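Local atomic coordinates of oxaloacetate acetyl hydrolase (Cryphonectria parasitica, PDB entry 3LYE), a protein that belongs to the phosphoenolpyruvate phosphomutase family of TIM-barrel proteins, as a fungal member that carries bound calcium ions and assembles from four chains. Residues 163-168 with 190-195; 120-125 with 147-152. One frame throughout, in Å; residues are numbered along the deposited sequence.

Contact 1. Residues 163-168 with 190-195; sequences FVLIAR and EGADVG
Two neighbouring parallel strands are joined where L165, I166 and A167 meet D193 and V194, and the approach to the second strand illustrates how a side chain can extend a backbone pattern. A167 N donates to V194 O (2.8 Å). L165 O takes two donors, D193 N at 2.8 Å in its carbonyl plane and V194 N at 3.3 Å, tilted from it. Ahead of the second strand, the D193 carboxylate probably stands in for a main-chain carbonyl: OD1 accepts from L165 N on its anti lone pair, 2.9 Å away and almost straight at 169°. With CG beside the backbone N (chi1 -59°), the carboxylate reaches back along the first strand. Salt bridges from K156 to OD1 and from R17 to OD2 probably favour its charged form. CA-H...O contacts from I166 to V194 O and from G195 to A167 O add to the pairing.

Apolar contacts divide between the two faces. I166 and V194 lie side by side, CG1 against CB at 3.8 Å, while V194 CG2 meets V164 CG1; on the other face A167 CB touches A192 CB at 3.7 Å.

A Schellman motif at G191 ends helix 177-189 just before this pairing. Helix 12-22 packs on V164 and V194, helix 142-158 on L165 and A167, and strand 119-122 flanks 164-169 on its other edge.

Contact 2. Residues 120-125 with 147-152; sequences AHLEDQ and VRIRAA
R148 and L122 reach across the gap between helix 147-152 and strand 120-122 in opposite directions, the arginine toward the loop beyond the strand and the leucine toward the helix. The arginine carries the polar half of the contact. Its chain starts with CG beside the backbone N (chi1 -51°) and bends at chi2 and chi3, which brings the guanidinium edge-on to the backbone of 123-125. NH2 is shared between two carbonyls: E123 O lies 2.8 Å from it and Q125 O 2.7 Å, the latter bond being the straighter at 161°. Both oxygens stay near the guanidinium plane, although NH2 itself is tilted from each carbonyl plane. A weak bond from NH1 to Q125 O, 3.2 Å, makes that oxygen a double acceptor and helps fix the rotation of the group. The turn after the strand is thus held through its main chain.

This is the strand-to-helix packing of a beta/alpha barrel, with the helix outside the parallel sheet and running roughly antiparallel to the strand, at 149°; the short axes approach to 10.3 Å. Within it L122 supplies the apolar half. CG stands opposite the backbone N, and the CD2 methyl does the touching, meeting A152 CB at 3.7 Å and I149 CD1 at 4.0 Å, with R148 O also beside it at 3.6 Å. One leucine branch therefore rests against successive turns of the helix.

E123 and D124 direct their carboxylates elsewhere. D124 is held by T169, D170 and R183, whereas the side chain of E123 comes within about 4 Å of a bound calcium ion. On the helix, R150, pointing away from the strand at its CB, pairs with E190 and with A298 O of the second subunit.

How the contacts relate
Followed from the N terminus, the chain has already laid down three strands when it reaches 119-122; a loop then leads into helix 142-158, where contact 2 closes. It then turns back into strand 164-169, where contact 1 opens, and helix 177-189 leads round to strand 194-197, where contact 1 closes. The two loops therefore follow in series and neither nest nor cross. Strand 164-169 lies between 119-122 and 194-197 in the sheet, so the contacts share a border: I166 N to A120 O and R168 N to L122 O, each 2.9 Å, are probable hydrogen bonds. Together they bind three consecutive barrel strands and the outer helix that connects the first two.

Contact 1. Residues 163-168 with 190-195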
loop_
_atom_site.group_PDB
_atom_site.type_symbol
_atom_site.label_atom_id
_atom_site.label_comp_id
_atom_site.label_asym_id
_atom_site.label_seq_id
_atom_site.Cartn_x
_atom_site.Cartn_y
_atom_site.Cartn_z
ATOM N N PHE A 163 -0.501 -17.955 -18.111
ATOM C CA PHE A 163 -0.092 -16.545 -18.313
ATOM C C PHE A 163 0.515 -16.349 -19.707
ATOM O O PHE A 163 1.422 -17.073 -20.086
ATOM C CB PHE A 163 0.932 -16.180 -17.233
ATOM C CG PHE A 163 1.232 -14.705 -17.096
ATOM C CD1 PHE A 163 2.448 -14.199 -17.539
ATOM C CD2 PHE A 163 0.355 -13.854 -16.466
ATOM C CE1 PHE A 163 2.770 -12.876 -17.370
ATOM C CE2 PHE A 163 0.701 -12.535 -16.277
ATOM C CZ PHE A 163 1.900 -12.071 -16.710
ATOM N N VAL A 164 0.090 -15.277 -20.374
ATOM C CA VAL A 164 0.579 -14.975 -21.714
ATOM C C VAL A 164 1.678 -13.924 -21.635
ATOM O O VAL A 164 1.413 -12.751 -21.305
ATOM C CB VAL A 164 -0.586 -14.494 -22.577
ATOM C CG1 VAL A 164 -0.115 -14.029 -23.955
ATOM C CG2 VAL A 164 -1.629 -15.597 -22.681
ATOM N N LEU A 165 2.907 -14.352 -21.915
ATOM C CA LEU A 165 4.034 -13.470 -21.871
ATOM C C LEU A 165 4.287 -12.883 -23.241
ATOM O O LEU A 165 4.511 -13.618 -24.209
ATOM C CB LEU A 165 5.286 -14.206 -21.371
ATOM C CG LEU A 165 6.511 -13.259 -21.266
ATOM C CD1 LEU A 165 6.353 -12.251 -20.090
ATOM C CD2 LEU A 165 7.770 -14.070 -21.129
ATOM N N ILE A 166 4.237 -11.563 -23.324
ATOM C CA ILE A 166 4.469 -10.823 -24.539
ATOM C C ILE A 166 5.842 -10.216 -24.471
ATOM O O ILE A 166 6.176 -9.460 -23.550
ATOM C CB ILE A 166 3.419 -9.698 -24.712
ATOM C CG1 ILE A 166 2.006 -10.271 -24.785
ATOM C CG2 ILE A 166 3.756 -8.807 -25.935
ATOM C CD1 ILE A 166 0.980 -9.454 -23.957
ATOM N N ALA A 167 6.674 -10.587 -25.446
ATOM C CA ALA A 167 8.025 -10.078 -25.552
ATOM C C ALA A 167 8.004 -8.815 -26.379
ATOM O O ALA A 167 7.726 -8.865 -27.571
ATOM C CB ALA A 167 8.961 -11.106 -26.200
ATOM N N ARG A 168 8.316 -7.700 -25.747
ATOM C CA ARG A 168 8.358 -6.402 -26.418
ATOM C C ARG A 168 9.792 -5.964 -26.689
ATOM O O ARG A 168 10.662 -6.139 -25.836
ATOM C CB ARG A 168 7.709 -5.331 -25.518
ATOM C CG ARG A 168 7.982 -3.888 -25.955
ATOM C CD ARG A 168 7.151 -2.922 -25.163
ATOM N NE ARG A 168 7.722 -1.593 -25.238
ATOM C CZ ARG A 168 7.106 -0.498 -24.819
ATOM N NH1 ARG A 168 5.873 -0.567 -24.347
ATOM N NH2 ARG A 168 7.713 0.675 -24.893
ATOM N N GLU A 190 12.934 -18.683 -26.278
ATOM C CA GLU A 190 13.034 -18.736 -24.820
ATOM C C GLU A 190 11.686 -19.007 -24.140
ATOM O O GLU A 190 11.657 -19.212 -22.919
ATOM C CB GLU A 190 13.687 -17.491 -24.230
ATOM C CG GLU A 190 15.089 -17.221 -24.656
ATOM C CD GLU A 190 16.116 -18.158 -24.068
ATOM O OE1 GLU A 190 15.850 -18.804 -23.029
ATOM O OE2 GLU A 190 17.222 -18.200 -24.634
ATOM N N GLY A 191 10.592 -18.956 -24.897
ATOM C CA GLY A 191 9.275 -19.242 -24.368
ATOM C C GLY A 191 8.228 -18.145 -24.385
ATOM O O GLY A 191 7.138 -18.372 -23.894
ATOM N N ALA A 192 8.531 -16.974 -24.922
ATOM C CA ALA A 192 7.531 -15.940 -24.987
ATOM C C ALA A 192 6.401 -16.439 -25.894
ATOM O O ALA A 192 6.621 -17.137 -26.893
ATOM C CB ALA A 192 8.119 -14.651 -25.460
ATOM N N ASP A 193 5.181 -16.030 -25.557
ATOM C CA ASP A 193 3.995 -16.427 -26.274
ATOM C C ASP A 193 3.541 -15.552 -27.427
ATOM O O ASP A 193 2.884 -16.034 -28.343
ATOM C CB ASP A 193 2.834 -16.485 -25.270
ATOM C CG ASP A 193 3.089 -17.457 -24.136
ATOM O OD1 ASP A 193 3.251 -17.033 -22.967
ATOM O OD2 ASP A 193 3.072 -18.679 -24.409
ATOM N N VAL A 194 3.886 -14.275 -27.353
ATOM C CA VAL A 194 3.515 -13.288 -28.331
ATOM C C VAL A 194 4.623 -12.274 -28.440
ATOM O O VAL A 194 5.317 -12.006 -27.462
ATOM C CB VAL A 194 2.246 -12.520 -27.809
ATOM C CG1 VAL A 194 1.783 -11.432 -28.770
ATOM C CG2 VAL A 194 1.102 -13.497 -27.471
ATOM N N GLY A 195 4.787 -11.677 -29.611
ATOM C CA GLY A 195 5.798 -10.668 -29.789
ATOM C C GLY A 195 5.166 -9.289 -30.010
ATOM O O GLY A 195 4.026 -9.168 -30.471
#

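Contact 2. Residues 120-125 with 147-152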
loop_
_atom_site.group_PDB
_atom_site.type_symbol
_atom_site.label_atom_id
_atom_site.label_comp_id
_atom_site.label_asym_id
_atom_site.label_seq_id
_atom_site.Cartn_x
_atom_site.Cartn_y
_atom_site.Cartn_z
ATOM N N ALA A 120 1.204 -10.147 -19.804
ATOM C CA ALA A 120 1.946 -8.907 -19.671
ATOM C C ALA A 120 3.048 -8.802 -20.681
ATOM O O ALA A 120 3.533 -9.814 -21.178
ATOM C CB ALA A 120 2.593 -8.841 -18.266
ATOM N N HIS A 121 3.445 -7.568 -21.006
ATOM C CA HIS A 121 4.548 -7.297 -21.931
ATOM C C HIS A 121 5.782 -6.862 -21.146
ATOM O O HIS A 121 5.729 -6.029 -20.228
ATOM C CB HIS A 121 4.177 -6.389 -23.096
ATOM C CG HIS A 121 3.711 -5.005 -22.759
ATOM N ND1 HIS A 121 4.565 -3.973 -22.436
ATOM C CD2 HIS A 121 2.477 -4.457 -22.855
ATOM C CE1 HIS A 121 3.861 -2.856 -22.319
ATOM N NE2 HIS A 121 2.590 -3.125 -22.538
ATOM N N LEU A 122 6.906 -7.445 -21.568
ATOM C CA LEU A 122 8.240 -7.285 -20.962
ATOM C C LEU A 122 9.184 -6.849 -22.057
ATOM O O LEU A 122 9.314 -7.537 -23.053
ATOM C CB LEU A 122 8.609 -8.655 -20.372
ATOM C CG LEU A 122 9.996 -8.833 -19.785
ATOM C CD1 LEU A 122 10.295 -7.793 -18.736
ATOM C CD2 LEU A 122 10.091 -10.242 -19.175
ATOM N N GLU A 123 9.843 -5.722 -21.844
ATOM C CA GLU A 123 10.702 -5.102 -22.819
ATOM C C GLU A 123 12.175 -5.139 -22.590
ATOM O O GLU A 123 12.659 -5.619 -21.567
ATOM C CB GLU A 123 10.219 -3.636 -22.976
ATOM C CG GLU A 123 10.599 -2.753 -21.799
ATOM C CD GLU A 123 9.642 -1.590 -21.541
ATOM O OE1 GLU A 123 10.090 -0.580 -20.974
ATOM O OE2 GLU A 123 8.446 -1.701 -21.846
ATOM N N ASP A 124 12.876 -4.667 -23.623
ATOM C CA ASP A 124 14.326 -4.611 -23.650
ATOM C C ASP A 124 14.922 -3.254 -23.335
ATOM O O ASP A 124 16.106 -3.063 -23.542
ATOM C CB ASP A 124 14.867 -5.187 -24.971
ATOM C CG ASP A 124 14.360 -4.462 -26.203
ATOM O OD1 ASP A 124 14.864 -4.807 -27.287
ATOM O OD2 ASP A 124 13.431 -3.629 -26.087
ATOM N N GLN A 125 14.138 -2.311 -22.820
ATOM C CA GLN A 125 14.710 -1.000 -22.496
ATOM C C GLN A 125 15.580 -1.013 -21.252
ATOM O O GLN A 125 15.517 -1.932 -20.440
ATOM C CB GLN A 125 13.608 -0.007 -22.171
ATOM C CG GLN A 125 12.771 0.344 -23.290
ATOM C CD GLN A 125 11.965 1.605 -23.002
ATOM O OE1 GLN A 125 12.498 2.641 -22.636
ATOM N NE2 GLN A 125 10.689 1.507 -23.173
ATOM N N VAL A 147 17.787 -12.671 -20.613
ATOM C CA VAL A 147 17.839 -13.003 -19.186
ATOM C C VAL A 147 16.437 -12.651 -18.613
ATOM O O VAL A 147 15.872 -13.399 -17.817
ATOM C CB VAL A 147 18.943 -12.213 -18.445
ATOM C CG1 VAL A 147 18.757 -12.324 -16.951
ATOM C CG2 VAL A 147 20.294 -12.745 -18.825
ATOM N N ARG A 148 15.897 -11.493 -18.997
ATOM C CA ARG A 148 14.574 -11.090 -18.517
ATOM C C ARG A 148 13.505 -12.062 -19.011
ATOM O O ARG A 148 12.670 -12.554 -18.224
ATOM C CB ARG A 148 14.258 -9.611 -18.927
ATOM C CG ARG A 148 15.461 -8.691 -18.494
ATOM C CD ARG A 148 15.410 -7.271 -17.966
ATOM N NE ARG A 148 15.216 -6.387 -19.029
ATOM C CZ ARG A 148 15.508 -5.078 -19.211
ATOM N NH1 ARG A 148 16.397 -4.293 -18.545
ATOM N NH2 ARG A 148 14.948 -4.605 -20.290
ATOM N N ILE A 149 13.527 -12.389 -20.297
ATOM C CA ILE A 149 12.523 -13.282 -20.834
ATOM C C ILE A 149 12.608 -14.655 -20.145
ATOM O O ILE A 149 11.596 -15.222 -19.746
ATOM C CB ILE A 149 12.649 -13.425 -22.355
ATOM C CG1 ILE A 149 12.470 -12.071 -23.067
ATOM C CG2 ILE A 149 11.647 -14.418 -22.873
ATOM C CD1 ILE A 149 11.122 -11.448 -22.876
ATOM N N ARG A 150 13.815 -15.169 -19.997
ATOM C CA ARG A 150 14.039 -16.463 -19.372
ATOM C C ARG A 150 13.484 -16.516 -17.970
ATOM O O ARG A 150 12.856 -17.496 -17.577
ATOM C CB ARG A 150 15.570 -16.727 -19.336
ATOM C CG ARG A 150 16.068 -18.099 -19.195
ATOM C CD ARG A 150 17.582 -18.176 -19.489
ATOM N NE ARG A 150 17.909 -17.902 -20.887
ATOM C CZ ARG A 150 18.762 -16.975 -21.318
ATOM N NH1 ARG A 150 19.421 -16.194 -20.488
ATOM N NH2 ARG A 150 18.960 -16.830 -22.613
ATOM N N ALA A 151 13.757 -15.476 -17.194
ATOM C CA ALA A 151 13.257 -15.425 -15.827
ATOM C C ALA A 151 11.727 -15.458 -15.786
ATOM O O ALA A 151 11.118 -16.143 -14.976
ATOM C CB ALA A 151 13.805 -14.203 -15.099
ATOM N N ALA A 152 11.108 -14.689 -16.668
ATOM C CA ALA A 152 9.670 -14.616 -16.754
ATOM C C ALA A 152 9.034 -15.945 -17.152
ATOM O O ALA A 152 8.082 -16.400 -16.503
ATOM C CB ALA A 152 9.264 -13.504 -17.699
#